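PDB 2PFZ: putative exported protein from Bordetella pertussis Tohama I, which binds pyroglutamic acid as the extracytoplasmic solute receptor of a tripartite ATP-independent periplasmic (TRAP) transport system and probably delivers it to the membrane permease. Local coordinates for residues 19-22 with 23-26; 47-50 with 51-54; 96-99 with 100-104; 240-243 with 244-248. All blocks are in the same frame, centred on the assembly; numbering follows the deposited sequence.

All four contacts are local, between residues close in sequence, and they follow one another along the chain of this DctP-family receptor. Contacts 1, 3 and 4 lie within the helices 14-30, 88-107 and 222-256, and contact 2 where helix 50-55 begins. None touches another: nearest atoms are about 7 Å apart between contacts 1 and 4 and between contacts 3 and 4. Contacts 2 and 4, on opposite sides of the chain's centre, have centres 26 Å apart. Pyroglutamic acid is closest to contact 4, about 8 Å from the Ser243 side chain; the side chains of Ile50, Leu19 and Gln98 are about 12, 13 and 14 Å from it.

Contact 1. Residues 19-22 with 23-26; sequences LTQF and VKDV
Phe22 and Val26 meet one turn apart on helix 14-30, a local i to i+4 contact in the crossover helix of the beta-alpha-beta unit formed by strand 2-6, this helix and strand 35-39. The two side chains form a CH-pi contact: the methyl CG2 of Val26 sits over one face of the Phe22 ring, 3.9 Å from the ring centroid and displaced toward the rim near CE1. Phe22 holds CG anti to its own N (chi1 165°), which swings the ring along the helix toward the following turn, and Tyr115 of strand 111-118 packs edge-to-face with it. Val23 CG1 approaches CD2 of the Phe22 ring to 4.1 Å, while Val23 itself rests on Ile36 and Leu38 of strand 35-39. Leu19 and Thr20 also touch Leu38, so this side of the helix lies against the strand to which it leads. Phe22 and Val26 instead reach Leu228 and Ala231 of the long helix 222-256. Toward the outer side, Thr20 and Lys24 run side by side, pointing the same way, with Thr20 CG2 4.1 Å from Lys24 CE. Asp25 sends OD2 to a salt bridge with Arg238, which ties the helix to its long neighbour, and Thr20 OG1 bonds back to the carbonyl of Val16. Backbone bonds from i+4 to i run through the segment, that of Lys24 N to Thr20 O being weak; that from Val26 N to Phe22 O is 2.9 Å long, with a C=O...N angle of 162°.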
loop_
_atom_site.group_PDB
_atom_site.type_symbol
_atom_site.label_atom_id
_atom_site.label_comp_id
_atom_site.label_asym_id
_atom_site.label_seq_id
_atom_site.Cartn_x
_atom_site.Cartn_y
_atom_site.Cartn_z
ATOM N N LEU A 19 -0.744 -3.654 -13.262
ATOM C CA LEU A 19 -2.031 -4.357 -13.439
ATOM C C LEU A 19 -2.385 -4.461 -14.924
ATOM O O LEU A 19 -2.977 -5.457 -15.366
ATOM C CB LEU A 19 -3.174 -3.639 -12.710
ATOM C CG LEU A 19 -3.270 -3.907 -11.205
ATOM C CD1 LEU A 19 -4.134 -2.811 -10.542
ATOM C CD2 LEU A 19 -3.873 -5.279 -10.959
ATOM N N THR A 20 -2.042 -3.411 -15.663
ATOM C CA THR A 20 -2.279 -3.328 -17.111
ATOM C C THR A 20 -1.503 -4.433 -17.846
ATOM O O THR A 20 -2.060 -5.136 -18.703
ATOM C CB THR A 20 -1.988 -1.903 -17.641
ATOM O OG1 THR A 20 -2.909 -0.986 -17.037
ATOM C CG2 THR A 20 -2.158 -1.815 -19.163
ATOM N N GLN A 21 -0.240 -4.617 -17.479
ATOM C CA GLN A 21 0.552 -5.731 -18.024
ATOM C C GLN A 21 0.021 -7.089 -17.568
ATOM O O GLN A 21 0.020 -8.053 -18.341
ATOM C CB GLN A 21 2.034 -5.591 -17.665
ATOM C CG GLN A 21 2.960 -6.560 -18.425
ATOM C CD GLN A 21 2.733 -6.562 -19.935
ATOM O OE1 GLN A 21 2.356 -7.585 -20.518
ATOM N NE2 GLN A 21 2.944 -5.417 -20.573
ATOM N N PHE A 22 -0.414 -7.158 -16.309
ATOM C CA PHE A 22 -1.006 -8.361 -15.730
ATOM C C PHE A 22 -2.208 -8.818 -16.546
ATOM O O PHE A 22 -2.298 -9.999 -16.895
ATOM C CB PHE A 22 -1.415 -8.089 -14.276
ATOM C CG PHE A 22 -2.348 -9.117 -13.685
ATOM C CD1 PHE A 22 -1.914 -10.402 -13.420
ATOM C CD2 PHE A 22 -3.665 -8.772 -13.360
ATOM C CE1 PHE A 22 -2.768 -11.351 -12.870
ATOM C CE2 PHE A 22 -4.551 -9.726 -12.832
ATOM C CZ PHE A 22 -4.094 -11.010 -12.574
ATOM N N VAL A 23 -3.121 -7.897 -16.868
ATOM C CA VAL A 23 -4.336 -8.314 -17.573
ATOM C C VAL A 23 -3.970 -8.825 -18.981
ATOM O O VAL A 23 -4.566 -9.794 -19.462
ATOM C CB VAL A 23 -5.490 -7.245 -17.573
ATOM C CG1 VAL A 23 -5.972 -6.941 -16.187
ATOM C CG2 VAL A 23 -5.065 -5.967 -18.255
ATOM N N LYS A 24 -2.984 -8.181 -19.616
ATOM C CA LYS A 24 -2.396 -8.654 -20.876
ATOM C C LYS A 24 -1.769 -10.050 -20.751
ATOM O O LYS A 24 -1.916 -10.865 -21.649
ATOM C CB LYS A 24 -1.342 -7.665 -21.399
ATOM C CG LYS A 24 -1.880 -6.285 -21.766
ATOM C CD LYS A 24 -0.796 -5.401 -22.327
ATOM C CE LYS A 24 -1.344 -3.991 -22.589
ATOM N NZ LYS A 24 -0.292 -3.028 -23.038
ATOM N N ASP A 25 -1.067 -10.325 -19.649
ATOM C CA ASP A 25 -0.495 -11.651 -19.399
ATOM C C ASP A 25 -1.574 -12.720 -19.205
ATOM O O ASP A 25 -1.422 -13.844 -19.673
ATOM C CB ASP A 25 0.445 -11.643 -18.182
ATOM C CG ASP A 25 1.752 -10.881 -18.430
ATOM O OD1 ASP A 25 2.004 -10.418 -19.573
ATOM O OD2 ASP A 25 2.531 -10.727 -17.456
ATOM N N VAL A 26 -2.658 -12.381 -18.507
ATOM C CA VAL A 26 -3.742 -13.353 -18.288
ATOM C C VAL A 26 -4.420 -13.712 -19.612
ATOM O O VAL A 26 -4.732 -14.885 -19.847
ATOM C CB VAL A 26 -4.816 -12.846 -17.292
ATOM C CG1 VAL A 26 -5.935 -13.899 -17.137
ATOM C CG2 VAL A 26 -4.206 -12.545 -15.939
#

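Contact 2. Residues 47-50 with 51-54; sequences APEI and KRAV
Glu49 O accepts the amide of Ala53 and Ile50 O that of Val54, both N to O distances being 3.0 Å, and with these bonds the backbone turns from a helix-like approach at 47-49 into helix 50-55. A water extends the pattern by bridging the preceding turn: it donates to Pro48 O (2.7 Å) and accepts from Arg52 N at 2.9 Å, joining two backbone groups at the helix start. The Arg52 side chain folds back toward Glu49, bent at chi2 (-89°) and again at chi3, so that NH2 comes 4.2 Å from Glu49 CB and one face of the guanidinium is turned toward Glu49 O. The charges come near but do not pair: Glu49 OE1 and Arg52 NH2 are 4.9 Å apart, and OE1 is bonded to the amide of Lys46. This is the first turn of a short helix that leads into strand 61-65, an outer strand of the three-stranded antiparallel sheet of the receptor. On the inner side Ile50 and Lys51 both touch Ile64 of that strand, and Val54 reaches Met111 of strand 111-118. Ile50 CG2 and Val54 CG2 line up one turn apart in a loose apolar contact of 4.5 Å. Nearer the backbone, Ala53 CB lies 3.4 Å from Ile50 O, and Val54 CG2 is 3.5 Å from that same carbonyl oxygen.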
loop_
_atom_site.group_PDB
_atom_site.type_symbol
_atom_site.label_atom_id
_atom_site.label_comp_id
_atom_site.label_asym_id
_atom_site.label_seq_id
_atom_site.Cartn_x
_atom_site.Cartn_y
_atom_site.Cartn_z
ATOM N N ALA A 47 -11.247 2.742 -2.637
ATOM C CA ALA A 47 -10.295 1.958 -1.831
ATOM C C ALA A 47 -10.944 1.195 -0.680
ATOM O O ALA A 47 -10.724 -0.035 -0.566
ATOM C CB ALA A 47 -9.147 2.840 -1.314
ATOM N N PRO A 48 -11.754 1.883 0.161
ATOM C CA PRO A 48 -12.319 1.174 1.308
ATOM C C PRO A 48 -13.315 0.082 0.942
ATOM O O PRO A 48 -13.623 -0.760 1.808
ATOM C CB PRO A 48 -13.052 2.279 2.091
ATOM C CG PRO A 48 -12.441 3.569 1.616
ATOM C CD PRO A 48 -12.180 3.303 0.151
ATOM N N GLU A 49 -13.779 0.090 -0.314
ATOM C CA GLU A 49 -14.882 -0.792 -0.777
ATOM C C GLU A 49 -14.444 -2.079 -1.470
ATOM O O GLU A 49 -15.242 -3.019 -1.601
ATOM C CB GLU A 49 -15.793 -0.038 -1.744
ATOM C CG GLU A 49 -16.433 1.200 -1.177
ATOM C CD GLU A 49 -17.117 2.050 -2.230
ATOM O OE1 GLU A 49 -16.950 1.790 -3.461
ATOM O OE2 GLU A 49 -17.795 3.021 -1.801
ATOM N N ILE A 50 -13.189 -2.140 -1.901
ATOM C CA ILE A 50 -12.790 -3.173 -2.879
ATOM C C ILE A 50 -12.795 -4.595 -2.273
ATOM O O ILE A 50 -13.216 -5.566 -2.942
ATOM C CB ILE A 50 -11.487 -2.793 -3.655
ATOM C CG1 ILE A 50 -11.739 -1.572 -4.562
ATOM C CG2 ILE A 50 -10.969 -3.973 -4.498
ATOM C CD1 ILE A 50 -10.475 -0.927 -5.125
ATOM N N LYS A 51 -12.404 -4.723 -1.002
ATOM C CA LYS A 51 -12.333 -6.053 -0.395
ATOM C C LYS A 51 -13.735 -6.642 -0.286
ATOM O O LYS A 51 -13.940 -7.815 -0.623
ATOM C CB LYS A 51 -11.639 -6.061 0.978
ATOM C CG LYS A 51 -11.395 -7.499 1.575
ATOM C CD LYS A 51 -10.937 -7.430 3.075
ATOM C CE LYS A 51 -12.109 -7.850 4.023
ATOM N NZ LYS A 51 -13.521 -7.583 3.410
ATOM N N ARG A 52 -14.693 -5.823 0.160
ATOM C CA ARG A 52 -16.100 -6.256 0.238
ATOM C C ARG A 52 -16.666 -6.580 -1.150
ATOM O O ARG A 52 -17.425 -7.542 -1.306
ATOM C CB ARG A 52 -16.944 -5.182 0.944
ATOM C CG ARG A 52 -18.412 -5.529 1.198
ATOM C CD ARG A 52 -19.326 -5.128 0.019
ATOM N NE ARG A 52 -19.393 -3.676 -0.185
ATOM C CZ ARG A 52 -19.553 -3.085 -1.365
ATOM N NH1 ARG A 52 -19.655 -3.825 -2.459
ATOM N NH2 ARG A 52 -19.595 -1.754 -1.449
ATOM N N ALA A 53 -16.279 -5.794 -2.157
ATOM C CA ALA A 53 -16.706 -6.052 -3.542
ATOM C C ALA A 53 -16.262 -7.435 -4.040
ATOM O O ALA A 53 -17.049 -8.154 -4.651
ATOM C CB ALA A 53 -16.214 -4.951 -4.462
ATOM N N VAL A 54 -15.016 -7.817 -3.752
ATOM C CA VAL A 54 -14.495 -9.128 -4.139
ATOM C C VAL A 54 -15.060 -10.242 -3.217
ATOM O O VAL A 54 -15.348 -11.333 -3.678
ATOM C CB VAL A 54 -12.936 -9.166 -4.125
ATOM C CG1 VAL A 54 -12.413 -10.584 -4.416
ATOM C CG2 VAL A 54 -12.371 -8.172 -5.130
HETATM O O HOH W 1 -13.958 -3.393 1.583
#

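Contact 3. Residues 96-99 with 100-104; sequences QAQK and PFLEK
Lys99 meets Pro100 beside it and Glu103 one turn on, and has the largest share of this local contact, followed by Pro100 and Gln98. Lys99 CB lies 3.4 Å from Pro100 CD, a tight fit imposed by the ring that closes onto the proline nitrogen. Pro100 has no amide hydrogen, and its CD is instead set 3.3 Å from Gln96 O. Helix 88-107 is therefore kinked here, neither residue 100 nor 101 bonding to the turn before; the regular pattern returns with Leu102 N to Gln98 O at 3.0 Å and the nearly straight Glu103 N to Lys99 O at 2.9 Å (N-H...O 173°). The Gln98 amide is held from outside the segments, NE2 by Val75 O and OE1 by Lys207 NZ. This is a proline kink within a helix, packed between strand 111-118 and the C-terminal helix 289-299. Lys99, Leu102 and Glu103 face Leu113 of the strand, whereas Ala97 and Phe101 turn to the C-terminal helix, Phe101 touching Ala293 and Met294. Lys99, extended throughout with CG anti to its N (chi1 -165°), passes Glu103 at a slant, CG standing 3.8 Å from Glu103 OE1. Their charged ends do not meet, Lys99 NZ and Glu103 OE1 being 5.0 Å apart. The edge of the Phe101 ring faces the carbonyl oxygens of Ala97 and Gln98, CD2 lying 3.8 Å from Ala97 O.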
loop_
_atom_site.group_PDB
_atom_site.type_symbol
_atom_site.label_atom_id
_atom_site.label_comp_id
_atom_site.label_asym_id
_atom_site.label_seq_id
_atom_site.Cartn_x
_atom_site.Cartn_y
_atom_site.Cartn_z
ATOM N N GLN A 96 6.801 -12.233 3.309
ATOM C CA GLN A 96 6.876 -13.702 3.346
ATOM C C GLN A 96 6.452 -14.285 4.690
ATOM O O GLN A 96 5.758 -15.299 4.735
ATOM C CB GLN A 96 8.282 -14.168 2.955
ATOM C CG GLN A 96 8.646 -13.874 1.487
ATOM C CD GLN A 96 7.585 -14.334 0.483
ATOM O OE1 GLN A 96 6.896 -13.521 -0.133
ATOM N NE2 GLN A 96 7.473 -15.628 0.297
ATOM N N ALA A 97 6.830 -13.606 5.778
ATOM C CA ALA A 97 6.396 -13.942 7.139
ATOM C C ALA A 97 4.860 -13.790 7.321
ATOM O O ALA A 97 4.184 -14.630 7.966
ATOM C CB ALA A 97 7.131 -13.050 8.121
ATOM N N GLN A 98 4.314 -12.734 6.727
ATOM C CA GLN A 98 2.881 -12.402 6.853
ATOM C C GLN A 98 1.983 -13.274 5.989
ATOM O O GLN A 98 0.820 -13.531 6.324
ATOM C CB GLN A 98 2.684 -10.953 6.391
ATOM C CG GLN A 98 1.277 -10.387 6.441
ATOM C CD GLN A 98 1.203 -8.998 5.778
ATOM O OE1 GLN A 98 1.948 -8.716 4.839
ATOM N NE2 GLN A 98 0.290 -8.142 6.260
ATOM N N LYS A 99 2.531 -13.691 4.859
ATOM C CA LYS A 99 1.729 -14.226 3.754
ATOM C C LYS A 99 0.831 -15.403 4.169
ATOM O O LYS A 99 -0.352 -15.395 3.853
ATOM C CB LYS A 99 2.640 -14.621 2.593
ATOM C CG LYS A 99 1.887 -14.838 1.289
ATOM C CD LYS A 99 2.794 -15.246 0.149
ATOM C CE LYS A 99 2.003 -15.288 -1.175
ATOM N NZ LYS A 99 2.852 -15.651 -2.366
ATOM N N PRO A 100 1.375 -16.408 4.882
ATOM C CA PRO A 100 0.501 -17.546 5.234
ATOM C C PRO A 100 -0.712 -17.141 6.085
ATOM O O PRO A 100 -1.819 -17.692 5.934
ATOM C CB PRO A 100 1.434 -18.493 6.016
ATOM C CG PRO A 100 2.831 -18.069 5.627
ATOM C CD PRO A 100 2.754 -16.599 5.386
ATOM N N PHE A 101 -0.511 -16.175 6.966
ATOM C CA PHE A 101 -1.592 -15.661 7.795
ATOM C C PHE A 101 -2.596 -14.791 7.020
ATOM O O PHE A 101 -3.786 -14.813 7.329
ATOM C CB PHE A 101 -1.024 -14.923 9.004
ATOM C CG PHE A 101 -0.259 -15.819 9.942
ATOM C CD1 PHE A 101 -0.899 -16.415 11.027
ATOM C CD2 PHE A 101 1.091 -16.095 9.720
ATOM C CE1 PHE A 101 -0.206 -17.276 11.881
ATOM C CE2 PHE A 101 1.792 -16.956 10.581
ATOM C CZ PHE A 101 1.131 -17.527 11.667
ATOM N N LEU A 102 -2.101 -14.010 6.058
ATOM C CA LEU A 102 -2.950 -13.244 5.134
ATOM C C LEU A 102 -3.846 -14.193 4.319
ATOM O O LEU A 102 -5.071 -14.009 4.220
ATOM C CB LEU A 102 -2.071 -12.416 4.194
ATOM C CG LEU A 102 -2.704 -11.387 3.241
ATOM C CD1 LEU A 102 -3.747 -10.503 3.902
ATOM C CD2 LEU A 102 -1.623 -10.531 2.635
ATOM N N GLU A 103 -3.217 -15.216 3.750
ATOM C CA GLU A 103 -3.942 -16.216 2.972
ATOM C C GLU A 103 -4.974 -16.948 3.806
ATOM O O GLU A 103 -6.078 -17.186 3.340
ATOM C CB GLU A 103 -2.980 -17.220 2.349
ATOM C CG GLU A 103 -2.072 -16.628 1.303
ATOM C CD GLU A 103 -1.342 -17.683 0.538
ATOM O OE1 GLU A 103 -0.194 -17.987 0.900
ATOM O OE2 GLU A 103 -1.929 -18.236 -0.405
ATOM N N LYS A 104 -4.606 -17.337 5.026
ATOM C CA LYS A 104 -5.549 -17.967 5.948
ATOM C C LYS A 104 -6.762 -17.062 6.227
ATOM O O LYS A 104 -7.919 -17.492 6.067
ATOM C CB LYS A 104 -4.846 -18.403 7.243
ATOM C CG LYS A 104 -5.786 -18.918 8.345
ATOM C CD LYS A 104 -5.034 -19.315 9.583
ATOM C CE LYS A 104 -5.921 -19.970 10.643
ATOM N NZ LYS A 104 -5.152 -20.133 11.943
#

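Contact 4. Residues 240-243 with 244-248; sequences WKLS and QEKNS
Lys241 and Glu245 form the charged part of this contact, a salt bridge between side chains one turn apart on the outer side of helix 222-256. The lysine ammonium group meets the carboxylate on the syn side of OE2, 17° out of its plane, with NZ 2.7 Å from OE2. Lys241 runs extended as far as CE and then bends at chi4 (48°), which turns NZ in toward the acid, and its CG also lies 3.4 Å from Glu245 OE2. Water takes part twice: one molecule donates to Glu245 OE1 at 2.5 Å and weakly accepts from Lys241 NZ, and another donates to Trp240 O at 2.9 Å and weakly accepts from Gln244 NE2. Along the backbone, Glu245 N bonds to Lys241 O at 3.0 Å and Lys246 N to Leu242 O at 3.0 Å, while Asn247 N to Ser243 O is weak and bent. Lys246 CE only grazes Leu242 CB, at 4.2 Å. On the inner side Trp240 NE1 bonds to Ser116 O and its ring packs edge-to-face with Phe92; Ser243 OG is gripped by Ala118 O and Tyr88 OH. The arrangement is an i to i+4 salt bridge on the solvent side of a long helix whose inner side lies against strand 111-118, which leads directly into Trp119 of the pyroglutamic acid pocket, in the periplasmic binding protein fold.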
loop_
_atom_site.group_PDB
_atom_site.type_symbol
_atom_site.label_atom_id
_atom_site.label_comp_id
_atom_site.label_asym_id
_atom_site.label_seq_id
_atom_site.Cartn_x
_atom_site.Cartn_y
_atom_site.Cartn_z
ATOM N N TRP A 240 7.290 -5.606 -7.798
ATOM C CA TRP A 240 8.365 -5.282 -6.843
ATOM C C TRP A 240 9.529 -4.614 -7.576
ATOM O O TRP A 240 10.124 -3.650 -7.072
ATOM C CB TRP A 240 8.841 -6.534 -6.092
ATOM C CG TRP A 240 7.907 -6.921 -4.995
ATOM C CD1 TRP A 240 6.728 -7.623 -5.116
ATOM C CD2 TRP A 240 8.062 -6.629 -3.601
ATOM N NE1 TRP A 240 6.143 -7.777 -3.880
ATOM C CE2 TRP A 240 6.941 -7.171 -2.932
ATOM C CE3 TRP A 240 9.052 -5.971 -2.849
ATOM C CZ2 TRP A 240 6.768 -7.059 -1.544
ATOM C CZ3 TRP A 240 8.873 -5.855 -1.456
ATOM C CH2 TRP A 240 7.756 -6.399 -0.824
ATOM N N LYS A 241 9.839 -5.149 -8.759
ATOM C CA LYS A 241 10.860 -4.597 -9.649
ATOM C C LYS A 241 10.601 -3.129 -9.983
ATOM O O LYS A 241 11.475 -2.271 -9.772
ATOM C CB LYS A 241 10.954 -5.457 -10.930
ATOM C CG LYS A 241 12.000 -5.017 -11.962
ATOM C CD LYS A 241 11.799 -5.789 -13.291
ATOM C CE LYS A 241 12.737 -5.279 -14.416
ATOM N NZ LYS A 241 14.174 -5.144 -13.998
ATOM N N LEU A 242 9.404 -2.829 -10.485
ATOM C CA LEU A 242 9.083 -1.463 -10.924
ATOM C C LEU A 242 8.970 -0.491 -9.746
ATOM O O LEU A 242 9.319 0.684 -9.874
ATOM C CB LEU A 242 7.821 -1.429 -11.789
ATOM C CG LEU A 242 7.901 -1.905 -13.270
ATOM C CD1 LEU A 242 8.748 -3.215 -13.574
ATOM C CD2 LEU A 242 6.485 -2.047 -13.833
ATOM N N SER A 243 8.519 -0.994 -8.598
ATOM C CA SER A 243 8.377 -0.161 -7.417
ATOM C C SER A 243 9.747 0.361 -6.992
ATOM O O SER A 243 9.931 1.565 -6.812
ATOM C CB SER A 243 7.750 -0.963 -6.274
ATOM O OG SER A 243 7.482 -0.100 -5.167
ATOM N N GLN A 244 10.713 -0.543 -6.883
ATOM C CA GLN A 244 12.068 -0.163 -6.426
ATOM C C GLN A 244 12.784 0.683 -7.467
ATOM O O GLN A 244 13.392 1.701 -7.127
ATOM C CB GLN A 244 12.891 -1.405 -6.143
ATOM C CG GLN A 244 14.346 -1.078 -5.724
ATOM C CD GLN A 244 15.117 -2.307 -5.306
ATOM O OE1 GLN A 244 16.350 -2.274 -5.227
ATOM N NE2 GLN A 244 14.409 -3.395 -5.011
ATOM N N GLU A 245 12.716 0.247 -8.727
ATOM C CA GLU A 245 13.388 0.955 -9.831
ATOM C C GLU A 245 12.928 2.397 -9.999
ATOM O O GLU A 245 13.754 3.308 -10.208
ATOM C CB GLU A 245 13.276 0.139 -11.130
ATOM C CG GLU A 245 14.205 -1.104 -11.116
ATOM C CD GLU A 245 14.122 -1.936 -12.372
ATOM O OE1 GLU A 245 13.484 -1.494 -13.366
ATOM O OE2 GLU A 245 14.697 -3.041 -12.371
ATOM N N LYS A 246 11.623 2.629 -9.879
ATOM C CA LYS A 246 11.079 3.978 -10.110
ATOM C C LYS A 246 11.198 4.910 -8.907
ATOM O O LYS A 246 11.064 6.143 -9.038
ATOM C CB LYS A 246 9.632 3.896 -10.615
ATOM C CG LYS A 246 9.538 3.384 -12.038
ATOM C CD LYS A 246 8.101 3.332 -12.526
ATOM C CE LYS A 246 7.963 2.358 -13.692
ATOM N NZ LYS A 246 8.833 2.673 -14.866
ATOM N N ASN A 247 11.473 4.334 -7.736
ATOM C CA ASN A 247 11.541 5.118 -6.504
ATOM C C ASN A 247 12.572 6.253 -6.641
ATOM O O ASN A 247 12.274 7.419 -6.308
ATOM C CB ASN A 247 11.810 4.194 -5.298
ATOM C CG ASN A 247 11.883 4.941 -3.958
ATOM O OD1 ASN A 247 12.796 4.691 -3.156
ATOM N ND2 ASN A 247 10.942 5.844 -3.713
ATOM N N SER A 248 13.766 5.935 -7.146
ATOM C CA SER A 248 14.773 6.987 -7.349
ATOM C C SER A 248 14.317 7.960 -8.425
ATOM O O SER A 248 14.538 9.145 -8.294
ATOM C CB SER A 248 16.150 6.424 -7.695
ATOM O OG SER A 248 16.043 5.536 -8.786
HETATM O O HOH W 2 12.304 -4.780 -5.523
HETATM O O HOH W 3 14.105 -2.359 -15.657
#